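Local coordinates for 5-cytosine DNA methyltransferase (Entamoeba histolytica, PDB 3QV2), which probably transfers methyl groups from S-adenosylmethionine to carbon 5 of cytosine in DNA or tRNA, at residues His110-Ile115 with Ile126-Val131; Cys77-Met82 with Tyr320-Leu325. All blocks are in the same frame, centred on the assembly; numbering follows the deposited sequence.

Interaction 1. Residues His110-Ile115 with Ile126-Val131; sequences HLYRDI and IFIENV
Tyr-112 reaches from its helix to the strand with its phenol end first, and meets Ile-126 and Ile-128, two residues on the same side of the strand. The hydroxyl does most of the touching: Tyr-112 OH lies 3.1 Å from Ile-128 CD1 and 3.4 Å from Ile-126 CG2. With CG anti to its own carbonyl carbon (chi1 -69°), the tyrosine ring is carried off the helix toward the sheet. Ile-128 comes to meet it from the opposite direction, its CD1 also 4.0 Å from Tyr-112 CZ, whereas Ile-126 runs by the ring in the reverse sense and brings CD1 to within 4.3 Å of Tyr-112 CE1. Both isoleucine methyls approach the ring obliquely. The backbones stay well apart, and Tyr-112 spans the gap. This is helix-on-sheet packing within a beta-alpha-beta unit of the Rossmann-like methyltransferase fold: the chain passes from strand 79-82 through helix 106-115 to its parallel neighbour 125-130, and Met-82 from the first strand touches both Tyr-112 and Ile-128. The second strand ends in the Glu-Asn-Val sequence characteristic of C5-methyltransferases, and the side chain of Ile-128 is about 10 Å from the bound S-adenosylhomocysteine. The phenol oxygen is buried among these methyls and the Met-82 side chain, and the model gives it no hydrogen-bond partner. Elsewhere on the helix, His-110 ND1 donates to Asp-114 OD2 over 2.7 Å, nearly in the imidazole plane and to the carboxylate's anti lone pair. Since NE2 of the same ring bonds to the carbonyl of Ile-67, the pairing would tend to favour a doubly protonated imidazole.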
# COMPACT_ATOMS: atom_id res chain seq x y z
N HIS A 110 -10.68 6.82 -16.29
CA HIS A 110 -10.23 7.87 -17.19
C HIS A 110 -8.87 7.53 -17.79
O HIS A 110 -8.67 7.65 -19.00
CB HIS A 110 -10.15 9.20 -16.43
CG HIS A 110 -9.55 10.31 -17.24
ND1 HIS A 110 -10.07 10.72 -18.45
CD2 HIS A 110 -8.47 11.10 -17.00
CE1 HIS A 110 -9.34 11.71 -18.92
NE2 HIS A 110 -8.36 11.96 -18.07
N LEU A 111 -7.94 7.11 -16.94
CA LEU A 111 -6.58 6.81 -17.38
C LEU A 111 -6.53 5.72 -18.45
O LEU A 111 -5.76 5.82 -19.40
CB LEU A 111 -5.70 6.40 -16.19
CG LEU A 111 -5.48 7.48 -15.12
CD1 LEU A 111 -4.59 6.95 -14.01
CD2 LEU A 111 -4.89 8.73 -15.74
N TYR A 112 -7.36 4.70 -18.30
CA TYR A 112 -7.34 3.57 -19.23
C TYR A 112 -8.28 3.74 -20.42
O TYR A 112 -7.98 3.28 -21.52
CB TYR A 112 -7.62 2.25 -18.49
CG TYR A 112 -6.50 1.83 -17.56
CD1 TYR A 112 -5.41 1.12 -18.05
CD2 TYR A 112 -6.52 2.16 -16.21
CE1 TYR A 112 -4.38 0.74 -17.21
CE2 TYR A 112 -5.50 1.78 -15.37
CZ TYR A 112 -4.42 1.07 -15.87
OH TYR A 112 -3.39 0.69 -15.04
N ARG A 113 -9.40 4.41 -20.21
CA ARG A 113 -10.34 4.68 -21.29
C ARG A 113 -9.84 5.79 -22.21
O ARG A 113 -9.82 5.64 -23.43
CB ARG A 113 -11.71 5.10 -20.74
CG ARG A 113 -12.54 3.98 -20.13
CD ARG A 113 -13.81 4.56 -19.54
NE ARG A 113 -14.72 3.53 -19.03
CZ ARG A 113 -15.81 3.79 -18.32
NH1 ARG A 113 -16.12 5.05 -18.02
NH2 ARG A 113 -16.58 2.80 -17.89
N ASP A 114 -9.43 6.90 -21.61
CA ASP A 114 -9.20 8.13 -22.35
C ASP A 114 -7.74 8.43 -22.67
O ASP A 114 -7.45 9.19 -23.59
CB ASP A 114 -9.83 9.31 -21.60
CG ASP A 114 -11.29 9.08 -21.26
OD1 ASP A 114 -11.98 8.39 -22.04
OD2 ASP A 114 -11.74 9.57 -20.20
N ILE A 115 -6.82 7.84 -21.91
CA ILE A 115 -5.40 8.15 -22.08
C ILE A 115 -4.62 7.04 -22.79
O ILE A 115 -4.13 7.24 -23.91
CB ILE A 115 -4.72 8.44 -20.73
CG1 ILE A 115 -5.49 9.50 -19.96
CG2 ILE A 115 -3.27 8.86 -20.95
CD1 ILE A 115 -5.59 10.83 -20.68
N ILE A 126 3.35 -1.53 -16.43
CA ILE A 126 2.29 -1.02 -15.57
C ILE A 126 2.15 -1.88 -14.33
O ILE A 126 2.13 -3.11 -14.41
CB ILE A 126 0.93 -0.98 -16.29
CG1 ILE A 126 1.03 -0.18 -17.59
CG2 ILE A 126 -0.14 -0.40 -15.38
CD1 ILE A 126 -0.29 -0.07 -18.32
N PHE A 127 2.04 -1.23 -13.17
CA PHE A 127 1.84 -1.95 -11.92
C PHE A 127 0.65 -1.37 -11.16
O PHE A 127 0.60 -0.17 -10.87
CB PHE A 127 3.10 -1.88 -11.05
CG PHE A 127 3.04 -2.76 -9.83
CD1 PHE A 127 3.61 -4.02 -9.85
CD2 PHE A 127 2.41 -2.33 -8.68
CE1 PHE A 127 3.56 -4.84 -8.73
CE2 PHE A 127 2.35 -3.14 -7.56
CZ PHE A 127 2.93 -4.39 -7.59
N ILE A 128 -0.32 -2.22 -10.86
CA ILE A 128 -1.51 -1.79 -10.13
C ILE A 128 -1.62 -2.52 -8.80
O ILE A 128 -1.36 -3.71 -8.70
CB ILE A 128 -2.79 -2.05 -10.94
CG1 ILE A 128 -2.62 -1.58 -12.38
CG2 ILE A 128 -3.98 -1.36 -10.29
CD1 ILE A 128 -3.82 -1.85 -13.27
N GLU A 129 -2.00 -1.78 -7.76
CA GLU A 129 -2.19 -2.36 -6.44
C GLU A 129 -3.56 -1.97 -5.90
O GLU A 129 -3.98 -0.81 -6.02
CB GLU A 129 -1.08 -1.92 -5.49
CG GLU A 129 -1.09 -2.61 -4.13
CD GLU A 129 -2.08 -2.00 -3.16
OE1 GLU A 129 -2.57 -0.89 -3.43
OE2 GLU A 129 -2.37 -2.64 -2.12
N ASN A 130 -4.26 -2.93 -5.31
CA ASN A 130 -5.59 -2.68 -4.77
C ASN A 130 -6.03 -3.79 -3.82
O ASN A 130 -5.24 -4.66 -3.47
CB ASN A 130 -6.61 -2.52 -5.90
CG ASN A 130 -7.66 -1.46 -5.60
OD1 ASN A 130 -8.68 -1.74 -4.97
ND2 ASN A 130 -7.41 -0.24 -6.04
N VAL A 131 -7.29 -3.75 -3.40
CA VAL A 131 -7.85 -4.78 -2.55
C VAL A 131 -8.32 -5.97 -3.38
O VAL A 131 -8.62 -5.82 -4.57
CB VAL A 131 -9.03 -4.25 -1.70
CG1 VAL A 131 -8.53 -3.22 -0.70
CG2 VAL A 131 -10.09 -3.64 -2.60

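Interaction 2. Residues Cys77-Met82 with Tyr320-Leu325; sequences CNTWFM and YLFDDL. With SO4 (sulfate ion), chain D.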
# COMPACT_ATOMS: atom_id res chain seq x y z
N CYS A 77 7.20 9.67 -20.03
CA CYS A 77 7.48 8.54 -19.16
C CYS A 77 7.15 7.23 -19.86
O CYS A 77 6.43 7.22 -20.86
CB CYS A 77 6.69 8.65 -17.86
SG CYS A 77 7.29 9.93 -16.73
N ASN A 78 7.69 6.13 -19.34
CA ASN A 78 7.47 4.82 -19.94
C ASN A 78 6.96 3.79 -18.94
O ASN A 78 6.97 2.59 -19.21
CB ASN A 78 8.76 4.32 -20.59
CG ASN A 78 9.91 4.22 -19.60
OD1 ASN A 78 9.71 4.24 -18.39
ND2 ASN A 78 11.13 4.11 -20.12
N THR A 79 6.49 4.26 -17.79
CA THR A 79 6.02 3.37 -16.74
C THR A 79 4.88 3.98 -15.93
O THR A 79 4.88 5.17 -15.62
CB THR A 79 7.17 2.99 -15.78
OG1 THR A 79 8.24 2.41 -16.53
CG2 THR A 79 6.69 1.99 -14.75
N TRP A 80 3.90 3.14 -15.59
CA TRP A 80 2.78 3.56 -14.76
C TRP A 80 2.73 2.77 -13.46
O TRP A 80 2.57 1.55 -13.47
CB TRP A 80 1.46 3.37 -15.50
CG TRP A 80 1.14 4.42 -16.52
CD1 TRP A 80 2.00 5.35 -17.03
CD2 TRP A 80 -0.12 4.65 -17.15
NE1 TRP A 80 1.34 6.14 -17.95
CE2 TRP A 80 0.03 5.73 -18.03
CE3 TRP A 80 -1.38 4.04 -17.05
CZ2 TRP A 80 -1.01 6.22 -18.81
CZ3 TRP A 80 -2.42 4.52 -17.82
CH2 TRP A 80 -2.23 5.60 -18.69
N PHE A 81 2.89 3.47 -12.34
CA PHE A 81 2.65 2.88 -11.02
C PHE A 81 1.38 3.49 -10.45
O PHE A 81 1.17 4.70 -10.54
CB PHE A 81 3.82 3.15 -10.08
CG PHE A 81 5.05 2.34 -10.38
CD1 PHE A 81 5.03 1.37 -11.37
CD2 PHE A 81 6.22 2.54 -9.67
CE1 PHE A 81 6.15 0.63 -11.64
CE2 PHE A 81 7.35 1.79 -9.94
CZ PHE A 81 7.31 0.84 -10.93
N MET A 82 0.52 2.65 -9.87
CA MET A 82 -0.74 3.15 -9.33
C MET A 82 -1.41 2.20 -8.35
O MET A 82 -1.41 0.99 -8.53
CB MET A 82 -1.71 3.47 -10.47
CG MET A 82 -2.22 2.24 -11.20
SD MET A 82 -3.50 2.64 -12.41
CE MET A 82 -2.63 3.81 -13.45
N TYR A 320 9.74 -8.88 -10.72
CA TYR A 320 9.18 -9.79 -11.71
C TYR A 320 8.69 -9.01 -12.93
O TYR A 320 9.04 -9.34 -14.06
CB TYR A 320 8.03 -10.59 -11.10
CG TYR A 320 7.34 -11.52 -12.07
CD1 TYR A 320 7.98 -12.64 -12.57
CD2 TYR A 320 6.03 -11.28 -12.48
CE1 TYR A 320 7.35 -13.50 -13.45
CE2 TYR A 320 5.39 -12.13 -13.36
CZ TYR A 320 6.06 -13.23 -13.84
OH TYR A 320 5.42 -14.08 -14.72
N LEU A 321 7.89 -7.99 -12.68
CA LEU A 321 7.35 -7.13 -13.74
C LEU A 321 8.44 -6.61 -14.68
O LEU A 321 8.22 -6.49 -15.88
CB LEU A 321 6.59 -5.95 -13.13
CG LEU A 321 6.13 -4.85 -14.09
CD1 LEU A 321 5.13 -5.39 -15.10
CD2 LEU A 321 5.55 -3.68 -13.32
N PHE A 322 9.60 -6.30 -14.12
CA PHE A 322 10.69 -5.71 -14.89
C PHE A 322 11.77 -6.71 -15.29
O PHE A 322 12.86 -6.32 -15.71
CB PHE A 322 11.34 -4.56 -14.11
CG PHE A 322 10.49 -3.33 -14.02
CD1 PHE A 322 10.54 -2.36 -15.01
CD2 PHE A 322 9.64 -3.12 -12.93
CE1 PHE A 322 9.76 -1.22 -14.93
CE2 PHE A 322 8.87 -1.98 -12.85
CZ PHE A 322 8.92 -1.03 -13.85
N ASP A 323 11.48 -8.00 -15.17
CA ASP A 323 12.48 -9.03 -15.45
C ASP A 323 12.79 -9.15 -16.94
O ASP A 323 13.61 -9.98 -17.35
CB ASP A 323 12.06 -10.38 -14.86
CG ASP A 323 11.07 -11.12 -15.74
OD1 ASP A 323 10.46 -10.49 -16.62
OD2 ASP A 323 10.90 -12.34 -15.53
N ASP A 324 12.14 -8.32 -17.75
CA ASP A 324 12.41 -8.29 -19.18
C ASP A 324 13.48 -7.26 -19.51
O ASP A 324 13.87 -7.10 -20.67
CB ASP A 324 11.13 -7.99 -19.97
CG ASP A 324 10.55 -6.63 -19.65
OD1 ASP A 324 10.75 -6.14 -18.52
OD2 ASP A 324 9.89 -6.03 -20.53
N LEU A 325 13.96 -6.56 -18.48
CA LEU A 325 14.96 -5.50 -18.66
C LEU A 325 16.38 -5.97 -18.37
O LEU A 325 17.33 -5.19 -18.47
CB LEU A 325 14.61 -4.29 -17.80
CG LEU A 325 13.35 -3.49 -18.14
CD1 LEU A 325 13.32 -2.19 -17.35
CD2 LEU A 325 13.26 -3.22 -19.63
S SO4 D . 11.59 4.89 -23.58
O1 SO4 D . 10.71 5.90 -22.99
O2 SO4 D . 11.38 3.61 -22.91
O3 SO4 D . 11.28 4.76 -25.00
O4 SO4 D . 12.98 5.30 -23.40
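Phe-81 and Phe-322 meet rim to rim, with neither ring laid on the other's face. Phe-81 CZ is 3.8 Å from Phe-322 CE2, and each ring lies at the other's edge, although their planes are twisted almost perpendicular, by roughly 78°. The same rim of Phe-322 receives a methyl group, Thr-79 CG2, which is 3.9 Å from Phe-322 CZ and near the ring plane. His-125 stacks on the Phe-322 ring, while Phe-81 also packs on Val-13 and Phe-127. The two side chains from the strand are alternate residues of 79-82, and Phe-322 comes at both from the opposite direction. In Thr-79 the methyl rather than the hydroxyl faces the phenylalanine, because CG2 sits trans to the backbone nitrogen; OG1 donates instead to Asn-78 OD1 at 3.0 Å, from well above the amide plane. That amide is fully engaged: Asn-78 ND2 gives one nearly straight bond to sulfate O2 (2.8 Å, 165°) and another to the carbonyl of Gln-10, and OD1 also accepts from the backbone of Asn-12. The sulfate, probably from the crystallisation liquor, is held as well by the amines of Lys-9 and Lys-124. Phe-322 follows the end of helix 311-321 and begins a type I turn, closed by Leu-325 N to Phe-322 O at 3.0 Å. Asp-323 of this turn forms a salt bridge with Arg-178. Phe-81, Thr-79 and Phe-322 thus join the central parallel strands to the turn that ends helix 311-321, on a face of the sheet where that helix packs, as in the Rossmann-like class I methyltransferase fold.

In the fold
After strands 11-16 and 36-41 are already in place, the chain, followed from the N terminus, reaches strand 79-82, the opening half of interaction 2. It then forms helix 106-115 and turns back through strand 125-130, so that interaction 1 closes a short loop of ten residues. Only after 237 intervening residues does 320-325 return and close interaction 2, a long-range contact within whose span interaction 1 lies entirely; the two nest and do not cross. Their strands are parallel neighbours in the central sheet, joined by backbone pairing such as Phe-127 N to Trp-80 O at 2.9 Å. Interaction 1 ties helix 106-115 to one face of that sheet, and interaction 2 joins the C-terminal end to the other.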